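Local coordinates for protein endolysin 2638A (Staphylococcus phage 2638A, PDB 7AQH) that degrades the peptidoglycan of the staphylococcal host to release phage progeny, the piece described here being its C-terminal SH3b cell wall-binding domain, at residues Gly25-Pro33 with Gly70-Arg78; Gly46-Val54 with Val61-Glu69. One frame throughout, in Å; residues are numbered along the deposited sequence.

Contact 1. Residues Gly25-Pro33 with Gly70-Arg78; sequences GIITRYKGP and GETVYMPVR
Arg29 and Tyr74 form an antiparallel hydrogen-bonded pair where strand 26-30 runs beside strand 72-77, the two directions 142° apart. Arg29 N gives its hydrogen to Tyr74 O at 3.0 Å, and Tyr74 N returns one to Arg29 O at 3.1 Å. Beyond Tyr30 the chain bends back, and the loop folds over the Tyr74 ring. Pro33 CD makes a CH-pi contact with one face of that ring, standing 3.8 Å from the ring centroid of Tyr74; the proline and tyrosine side chains lie side by side and point the same way. In this bacterial SH3 domain of the endolysin, strand 26-30 is thus held between two antiparallel neighbours, since its other edge bonds to strand 39-43. On the sheet face that carries Val73, Thr28 CB meets Val73 CG1 at 3.4 Å; the methyl reaches it because CG1 stands anti to the valine's own N (chi1 179°). Tyr30 CE1 touches the other branch, 4.1 Å from Val73 CG2. Towards the start of the strand, Ile26 crosses Met75 at about a right angle and sets its CG2 3.5 Å from Met75 CG, while Ile26 CD1 approaches Met75 SD at 3.8 Å. The same Ile26 CG2 also touches the ring of Pro76, with CG at 3.8 Å.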
loop_
_atom_site.group_PDB
_atom_site.type_symbol
_atom_site.label_atom_id
_atom_site.label_comp_id
_atom_site.label_asym_id
_atom_site.label_seq_id
_atom_site.Cartn_x
_atom_site.Cartn_y
_atom_site.Cartn_z
ATOM N N GLY A 25 5.990 2.227 12.425
ATOM C CA GLY A 25 4.755 2.426 11.699
ATOM C C GLY A 25 5.009 2.620 10.216
ATOM O O GLY A 25 6.140 2.576 9.727
ATOM N N ILE A 26 3.922 2.847 9.484
ATOM C CA ILE A 26 3.979 3.038 8.041
ATOM C C ILE A 26 3.267 4.335 7.687
ATOM O O ILE A 26 2.185 4.625 8.208
ATOM C CB ILE A 26 3.356 1.850 7.281
ATOM C CG1 ILE A 26 3.930 0.533 7.805
ATOM C CG2 ILE A 26 3.612 1.984 5.790
ATOM C CD1 ILE A 26 3.308 -0.694 7.183
ATOM N N ILE A 27 3.882 5.116 6.802
ATOM C CA ILE A 27 3.305 6.379 6.354
ATOM C C ILE A 27 2.324 6.101 5.224
ATOM O O ILE A 27 2.639 5.370 4.276
ATOM C CB ILE A 27 4.406 7.354 5.908
ATOM C CG1 ILE A 27 5.325 7.695 7.083
ATOM C CG2 ILE A 27 3.794 8.614 5.319
ATOM C CD1 ILE A 27 6.490 8.588 6.708
ATOM N N THR A 28 1.131 6.683 5.322
ATOM C CA THR A 28 0.085 6.516 4.326
ATOM C C THR A 28 -0.045 7.776 3.481
ATOM O O THR A 28 0.297 8.879 3.919
ATOM C CB THR A 28 -1.259 6.194 4.987
ATOM O OG1 THR A 28 -1.644 7.279 5.840
ATOM C CG2 THR A 28 -1.152 4.920 5.815
ATOM N N ARG A 29 -0.547 7.601 2.259
ATOM C CA ARG A 29 -0.635 8.676 1.282
ATOM C C ARG A 29 -2.059 8.785 0.755
ATOM O O ARG A 29 -2.849 7.841 0.834
ATOM C CB ARG A 29 0.333 8.449 0.111
ATOM C CG ARG A 29 1.793 8.317 0.513
ATOM C CD ARG A 29 2.369 9.641 0.989
ATOM N NE ARG A 29 3.737 9.499 1.479
ATOM C CZ ARG A 29 4.497 10.513 1.878
ATOM N NH1 ARG A 29 4.028 11.752 1.842
ATOM N NH2 ARG A 29 5.730 10.289 2.310
ATOM N N TYR A 30 -2.382 9.958 0.214
ATOM C CA TYR A 30 -3.650 10.171 -0.465
ATOM C C TYR A 30 -3.474 10.009 -1.978
ATOM O O TYR A 30 -2.364 9.838 -2.490
ATOM C CB TYR A 30 -4.221 11.553 -0.119
ATOM C CG TYR A 30 -4.822 11.664 1.272
ATOM C CD1 TYR A 30 -5.874 10.845 1.665
ATOM C CD2 TYR A 30 -4.339 12.591 2.191
ATOM C CE1 TYR A 30 -6.424 10.940 2.935
ATOM C CE2 TYR A 30 -4.885 12.692 3.463
ATOM C CZ TYR A 30 -5.925 11.865 3.829
ATOM O OH TYR A 30 -6.464 11.968 5.092
ATOM N N LYS A 31 -4.599 10.065 -2.697
ATOM C CA LYS A 31 -4.624 10.092 -4.157
ATOM C C LYS A 31 -4.172 8.776 -4.776
ATOM O O LYS A 31 -4.938 8.149 -5.515
ATOM C CB LYS A 31 -3.783 11.246 -4.705
ATOM C CG LYS A 31 -4.311 12.639 -4.352
ATOM C CD LYS A 31 -3.389 13.717 -4.897
ATOM C CE LYS A 31 -3.576 13.863 -6.409
ATOM N NZ LYS A 31 -2.844 15.046 -6.926
ATOM N N GLY A 32 -2.940 8.346 -4.500
ATOM C CA GLY A 32 -2.422 7.139 -5.104
ATOM C C GLY A 32 -1.212 6.531 -4.419
ATOM O O GLY A 32 -0.670 7.072 -3.451
ATOM N N PRO A 33 -0.760 5.375 -4.932
ATOM C CA PRO A 33 0.394 4.646 -4.361
ATOM C C PRO A 33 1.727 5.236 -4.805
ATOM O O PRO A 33 2.529 4.613 -5.508
ATOM C CB PRO A 33 0.177 3.229 -4.899
ATOM C CG PRO A 33 -0.444 3.454 -6.244
ATOM C CD PRO A 33 -1.345 4.659 -6.080
ATOM N N GLY A 70 -14.657 8.497 3.097
ATOM C CA GLY A 70 -14.784 8.246 1.676
ATOM C C GLY A 70 -13.510 8.447 0.892
ATOM O O GLY A 70 -13.516 8.259 -0.329
ATOM N N GLU A 71 -12.421 8.812 1.558
ATOM C CA GLU A 71 -11.136 9.033 0.917
ATOM C C GLU A 71 -10.404 7.709 0.751
ATOM O O GLU A 71 -10.502 6.824 1.605
ATOM C CB GLU A 71 -10.299 9.971 1.779
ATOM C CG GLU A 71 -10.960 10.301 3.109
ATOM C CD GLU A 71 -10.844 11.756 3.479
ATOM O OE1 GLU A 71 -11.445 12.591 2.771
ATOM O OE2 GLU A 71 -10.142 12.066 4.466
ATOM N N THR A 72 -9.684 7.565 -0.356
ATOM C CA THR A 72 -8.905 6.356 -0.583
ATOM C C THR A 72 -7.487 6.587 -0.077
ATOM O O THR A 72 -6.873 7.615 -0.383
ATOM C CB THR A 72 -8.894 5.967 -2.060
ATOM O OG1 THR A 72 -10.225 5.644 -2.481
ATOM C CG2 THR A 72 -7.999 4.757 -2.269
ATOM N N VAL A 73 -6.976 5.640 0.705
ATOM C CA VAL A 73 -5.644 5.729 1.291
ATOM C C VAL A 73 -4.800 4.571 0.783
ATOM O O VAL A 73 -5.262 3.425 0.746
ATOM C CB VAL A 73 -5.693 5.726 2.834
ATOM C CG1 VAL A 73 -4.285 5.786 3.408
ATOM C CG2 VAL A 73 -6.534 6.887 3.346
ATOM N N TYR A 74 -3.564 4.872 0.398
ATOM C CA TYR A 74 -2.620 3.882 -0.098
ATOM C C TYR A 74 -1.471 3.729 0.889
ATOM O O TYR A 74 -0.976 4.718 1.439
ATOM C CB TYR A 74 -2.080 4.280 -1.474
ATOM C CG TYR A 74 -3.153 4.451 -2.524
ATOM C CD1 TYR A 74 -3.867 5.637 -2.626
ATOM C CD2 TYR A 74 -3.444 3.432 -3.421
ATOM C CE1 TYR A 74 -4.850 5.798 -3.584
ATOM C CE2 TYR A 74 -4.423 3.586 -4.385
ATOM C CZ TYR A 74 -5.122 4.772 -4.463
ATOM O OH TYR A 74 -6.096 4.932 -5.419
ATOM N N MET A 75 -1.045 2.484 1.107
ATOM C CA MET A 75 0.008 2.183 2.063
ATOM C C MET A 75 1.021 1.236 1.433
ATOM O O MET A 75 0.632 0.216 0.837
ATOM C CB MET A 75 -0.575 1.561 3.340
ATOM C CG MET A 75 0.430 1.413 4.470
ATOM S SD MET A 75 -0.063 0.177 5.688
ATOM C CE MET A 75 -1.732 0.703 6.057
ATOM N N PRO A 76 2.317 1.525 1.538
ATOM C CA PRO A 76 3.323 0.555 1.099
ATOM C C PRO A 76 3.446 -0.586 2.096
ATOM O O PRO A 76 3.263 -0.410 3.303
ATOM C CB PRO A 76 4.610 1.383 1.037
ATOM C CG PRO A 76 4.400 2.452 2.058
ATOM C CD PRO A 76 2.926 2.771 2.035
ATOM N N VAL A 77 3.760 -1.771 1.576
ATOM C CA VAL A 77 3.811 -2.966 2.411
ATOM C C VAL A 77 5.091 -3.749 2.154
ATOM O O VAL A 77 5.414 -4.685 2.893
ATOM C CB VAL A 77 2.572 -3.851 2.179
ATOM C CG1 VAL A 77 1.312 -3.123 2.620
ATOM C CG2 VAL A 77 2.477 -4.257 0.716
ATOM N N ARG A 78 5.829 -3.379 1.110
ATOM C CA ARG A 78 7.067 -4.080 0.794
ATOM C C ARG A 78 7.715 -3.417 -0.412
ATOM O O ARG A 78 7.045 -2.766 -1.219
ATOM C CB ARG A 78 6.819 -5.566 0.519
ATOM C CG ARG A 78 6.094 -5.850 -0.786
ATOM C CD ARG A 78 5.485 -7.243 -0.776
ATOM N NE ARG A 78 6.435 -8.251 -0.314
ATOM C CZ ARG A 78 6.149 -9.542 -0.185
ATOM N NH1 ARG A 78 4.936 -9.988 -0.483
ATOM N NH2 ARG A 78 7.076 -10.388 0.243
#

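Contact 2. Residues Gly46-Val54 with Val61-Glu69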
loop_
_atom_site.group_PDB
_atom_site.type_symbol
_atom_site.label_atom_id
_atom_site.label_comp_id
_atom_site.label_asym_id
_atom_site.label_seq_id
_atom_site.Cartn_x
_atom_site.Cartn_y
_atom_site.Cartn_z
ATOM N N GLY A 46 0.989 -2.881 15.355
ATOM C CA GLY A 46 -0.160 -3.455 16.011
ATOM C C GLY A 46 -1.495 -3.097 15.391
ATOM O O GLY A 46 -2.438 -3.888 15.479
ATOM N N GLN A 47 -1.599 -1.928 14.765
ATOM C CA GLN A 47 -2.854 -1.523 14.148
ATOM C C GLN A 47 -3.118 -2.339 12.890
ATOM O O GLN A 47 -2.193 -2.698 12.155
ATOM C CB GLN A 47 -2.833 -0.033 13.812
ATOM C CG GLN A 47 -2.797 0.876 15.028
ATOM C CD GLN A 47 -2.813 2.343 14.654
ATOM O OE1 GLN A 47 -2.127 2.768 13.725
ATOM N NE2 GLN A 47 -3.607 3.126 15.375
ATOM N N THR A 48 -4.393 -2.636 12.648
ATOM C CA THR A 48 -4.812 -3.473 11.536
ATOM C C THR A 48 -5.828 -2.737 10.674
ATOM O O THR A 48 -6.650 -1.962 11.173
ATOM C CB THR A 48 -5.429 -4.788 12.027
ATOM O OG1 THR A 48 -4.484 -5.492 12.840
ATOM C CG2 THR A 48 -5.827 -5.658 10.847
ATOM N N ILE A 49 -5.761 -2.986 9.368
ATOM C CA ILE A 49 -6.697 -2.421 8.407
ATOM C C ILE A 49 -7.075 -3.509 7.415
ATOM O O ILE A 49 -6.370 -4.507 7.251
ATOM C CB ILE A 49 -6.110 -1.192 7.672
ATOM C CG1 ILE A 49 -4.790 -1.545 6.978
ATOM C CG2 ILE A 49 -5.893 -0.042 8.641
ATOM C CD1 ILE A 49 -4.947 -2.203 5.623
ATOM N N LYS A 50 -8.206 -3.309 6.750
ATOM C CA LYS A 50 -8.672 -4.205 5.700
ATOM C C LYS A 50 -8.662 -3.458 4.376
ATOM O O LYS A 50 -9.389 -2.471 4.208
ATOM C CB LYS A 50 -10.062 -4.777 5.990
ATOM C CG LYS A 50 -10.108 -5.807 7.105
ATOM C CD LYS A 50 -11.501 -6.411 7.222
ATOM C CE LYS A 50 -11.570 -7.495 8.285
ATOM N NZ LYS A 50 -11.217 -7.003 9.635
ATOM N N TYR A 51 -7.838 -3.930 3.451
ATOM C CA TYR A 51 -7.689 -3.343 2.134
ATOM C C TYR A 51 -8.493 -4.141 1.119
ATOM O O TYR A 51 -8.830 -5.308 1.333
ATOM C CB TYR A 51 -6.215 -3.315 1.738
ATOM C CG TYR A 51 -5.579 -4.689 1.643
ATOM C CD1 TYR A 51 -5.026 -5.298 2.763
ATOM C CD2 TYR A 51 -5.525 -5.373 0.436
ATOM C CE1 TYR A 51 -4.442 -6.547 2.688
ATOM C CE2 TYR A 51 -4.941 -6.627 0.349
ATOM C CZ TYR A 51 -4.401 -7.208 1.478
ATOM O OH TYR A 51 -3.818 -8.455 1.394
ATOM N N ASP A 52 -8.784 -3.495 -0.007
ATOM C CA ASP A 52 -9.568 -4.100 -1.073
ATOM C C ASP A 52 -8.831 -4.134 -2.401
ATOM O O ASP A 52 -9.366 -4.672 -3.377
ATOM C CB ASP A 52 -10.901 -3.355 -1.242
ATOM C CG ASP A 52 -10.713 -1.864 -1.445
ATOM O OD1 ASP A 52 -9.576 -1.439 -1.739
ATOM O OD2 ASP A 52 -11.703 -1.117 -1.311
ATOM N N GLU A 53 -7.626 -3.573 -2.469
ATOM C CA GLU A 53 -6.864 -3.534 -3.707
ATOM C C GLU A 53 -5.383 -3.445 -3.372
ATOM O O GLU A 53 -4.990 -2.820 -2.382
ATOM C CB GLU A 53 -7.291 -2.349 -4.581
ATOM C CG GLU A 53 -6.703 -2.358 -5.980
ATOM C CD GLU A 53 -7.072 -1.117 -6.770
ATOM O OE1 GLU A 53 -7.225 -0.043 -6.151
ATOM O OE2 GLU A 53 -7.215 -1.218 -8.007
ATOM N N VAL A 54 -4.565 -4.077 -4.208
ATOM C CA VAL A 54 -3.116 -4.068 -4.065
ATOM C C VAL A 54 -2.515 -3.422 -5.304
ATOM O O VAL A 54 -2.978 -3.659 -6.424
ATOM C CB VAL A 54 -2.550 -5.488 -3.860
ATOM C CG1 VAL A 54 -1.051 -5.430 -3.616
ATOM C CG2 VAL A 54 -3.257 -6.181 -2.706
ATOM N N VAL A 61 5.179 -2.196 -3.084
ATOM C CA VAL A 61 3.869 -2.829 -3.177
ATOM C C VAL A 61 2.942 -2.124 -2.200
ATOM O O VAL A 61 3.294 -1.926 -1.031
ATOM C CB VAL A 61 3.951 -4.335 -2.877
ATOM C CG1 VAL A 61 2.569 -4.966 -2.950
ATOM C CG2 VAL A 61 4.906 -5.016 -3.844
ATOM N N TRP A 62 1.758 -1.745 -2.671
ATOM C CA TRP A 62 0.831 -0.953 -1.881
ATOM C C TRP A 62 -0.482 -1.700 -1.687
ATOM O O TRP A 62 -0.857 -2.566 -2.482
ATOM C CB TRP A 62 0.550 0.404 -2.544
ATOM C CG TRP A 62 1.778 1.218 -2.826
ATOM C CD1 TRP A 62 2.749 0.945 -3.745
ATOM C CD2 TRP A 62 2.166 2.441 -2.186
ATOM N NE1 TRP A 62 3.716 1.920 -3.718
ATOM C CE2 TRP A 62 3.383 2.849 -2.769
ATOM C CE3 TRP A 62 1.604 3.229 -1.178
ATOM C CZ2 TRP A 62 4.045 4.011 -2.377
ATOM C CZ3 TRP A 62 2.264 4.381 -0.789
ATOM C CH2 TRP A 62 3.472 4.761 -1.388
ATOM N N VAL A 63 -1.176 -1.351 -0.607
ATOM C CA VAL A 63 -2.547 -1.782 -0.367
ATOM C C VAL A 63 -3.390 -0.537 -0.142
ATOM O O VAL A 63 -2.927 0.433 0.467
ATOM C CB VAL A 63 -2.654 -2.741 0.837
ATOM C CG1 VAL A 63 -1.744 -3.945 0.640
ATOM C CG2 VAL A 63 -2.318 -2.012 2.130
ATOM N N SER A 64 -4.624 -0.562 -0.637
ATOM C CA SER A 64 -5.499 0.598 -0.579
ATOM C C SER A 64 -6.827 0.220 0.057
ATOM O O SER A 64 -7.251 -0.939 0.015
ATOM C CB SER A 64 -5.743 1.189 -1.975
ATOM O OG SER A 64 -6.454 0.278 -2.796
ATOM N N TRP A 65 -7.477 1.217 0.649
ATOM C CA TRP A 65 -8.798 1.043 1.234
ATOM C C TRP A 65 -9.464 2.407 1.301
ATOM O O TRP A 65 -8.821 3.444 1.126
ATOM C CB TRP A 65 -8.718 0.415 2.629
ATOM C CG TRP A 65 -8.134 1.337 3.657
ATOM C CD1 TRP A 65 -8.816 2.207 4.457
ATOM C CD2 TRP A 65 -6.749 1.488 3.990
ATOM N NE1 TRP A 65 -7.943 2.888 5.270
ATOM C CE2 TRP A 65 -6.668 2.465 5.004
ATOM C CE3 TRP A 65 -5.570 0.892 3.532
ATOM C CZ2 TRP A 65 -5.456 2.858 5.566
ATOM C CZ3 TRP A 65 -4.368 1.284 4.093
ATOM C CH2 TRP A 65 -4.320 2.257 5.097
ATOM N N GLU A 66 -10.768 2.394 1.554
ATOM C CA GLU A 66 -11.526 3.621 1.735
ATOM C C GLU A 66 -11.749 3.857 3.222
ATOM O O GLU A 66 -12.029 2.918 3.975
ATOM C CB GLU A 66 -12.866 3.554 1.001
ATOM C CG GLU A 66 -12.748 3.573 -0.517
ATOM C CD GLU A 66 -12.454 2.203 -1.100
ATOM O OE1 GLU A 66 -12.464 1.214 -0.336
ATOM O OE2 GLU A 66 -12.211 2.115 -2.322
ATOM N N THR A 67 -11.627 5.114 3.641
ATOM C CA THR A 67 -11.842 5.479 5.030
ATOM C C THR A 67 -13.327 5.730 5.284
ATOM O O THR A 67 -14.170 5.610 4.392
ATOM C CB THR A 67 -11.008 6.709 5.390
ATOM O OG1 THR A 67 -11.429 7.824 4.594
ATOM C CG2 THR A 67 -9.531 6.443 5.138
ATOM N N PHE A 68 -13.655 6.077 6.531
ATOM C CA PHE A 68 -15.036 6.404 6.862
ATOM C C PHE A 68 -15.492 7.633 6.096
ATOM O O PHE A 68 -16.677 7.765 5.763
ATOM C CB PHE A 68 -15.188 6.628 8.364
ATOM C CG PHE A 68 -16.606 6.840 8.791
ATOM C CD1 PHE A 68 -17.042 8.083 9.213
ATOM C CD2 PHE A 68 -17.513 5.794 8.748
ATOM C CE1 PHE A 68 -18.352 8.276 9.599
ATOM C CE2 PHE A 68 -18.825 5.980 9.132
ATOM C CZ PHE A 68 -19.245 7.224 9.559
ATOM N N GLU A 69 -14.555 8.537 5.817
ATOM C CA GLU A 69 -14.821 9.805 5.162
ATOM C C GLU A 69 -14.960 9.670 3.654
ATOM O O GLU A 69 -15.359 10.637 2.995
ATOM C CB GLU A 69 -13.682 10.776 5.477
ATOM C CG GLU A 69 -13.630 11.215 6.931
ATOM C CD GLU A 69 -12.534 12.223 7.200
ATOM O OE1 GLU A 69 -11.714 12.476 6.290
ATOM O OE2 GLU A 69 -12.497 12.772 8.321
#
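Two backbone hydrogen bonds tie Asp52 and Glu53 to Ser64: Asp52 N donates to Ser64 O at 3.0 Å, almost in line with the carbonyl, and Ser64 N donates to Glu53 O at 2.9 Å. One step on, Val54 and Val63 form a non-hydrogen-bonded antiparallel pair. The chain turns a corner at Asp52, which explains why strand 48-51 crosses strand 61-66 at 87° while residues 53-54 pair with it. This corner, leading from 48-51 into the hairpin of 53-57 and 60-66, is part of the curled antiparallel sheet of the SH3b cell wall-binding domain.

Apolar contacts form on both arms of the corner, from Ile49 and Tyr51 before it and Val54 after it. Val63 sits over one face of the Tyr51 ring, its CG1 above the middle, 3.9 Å from the ring centroid of Tyr51. Ile49 crosses Trp65 at about a right angle: CG1 lies over one face of the six-membered ring, displaced toward its rim, and Ile49 CD1 comes 3.8 Å from Trp65 CE3. Further along, Val54 CG1 packs on Val61 CG1 at 3.7 Å.

The polar group at the corner is acidic. Asp52 OD2 and Glu66 OE1 are 2.6 Å apart, a separation so short that one of the two acids probably carries a proton; their carboxylate planes are 67° from each other. Ser64 OG bonds to Gln55, and Tyr51 OH to Glu14.

Strand 10-20 borders both arms of the corner, pairing with 48-51 and 53-57; strand 60-66 has strand 72-77 along its other edge.

In the fold
Strands 60-66 and 72-77, which follow each other in the chain, join the two contacts as neighbours in one antiparallel sheet; the contact centres are 8 Å apart. Val77 N lies 2.7 Å from Val61 O, and Arg78 O 2.7 Å from Val61 N, both probable hydrogen bonds. Side chains pack across the same boundary, Met75 against Trp65 and Pro76 against Trp62. Along the sequence, contact 2 is nested inside the loop that contact 1 closes, and all four segments fall within the SH3b domain. A bound HEPES molecule lies about 11 Å from the Ile26 side chain and about 14 Å from that of Val61, so neither of these side chains touches it.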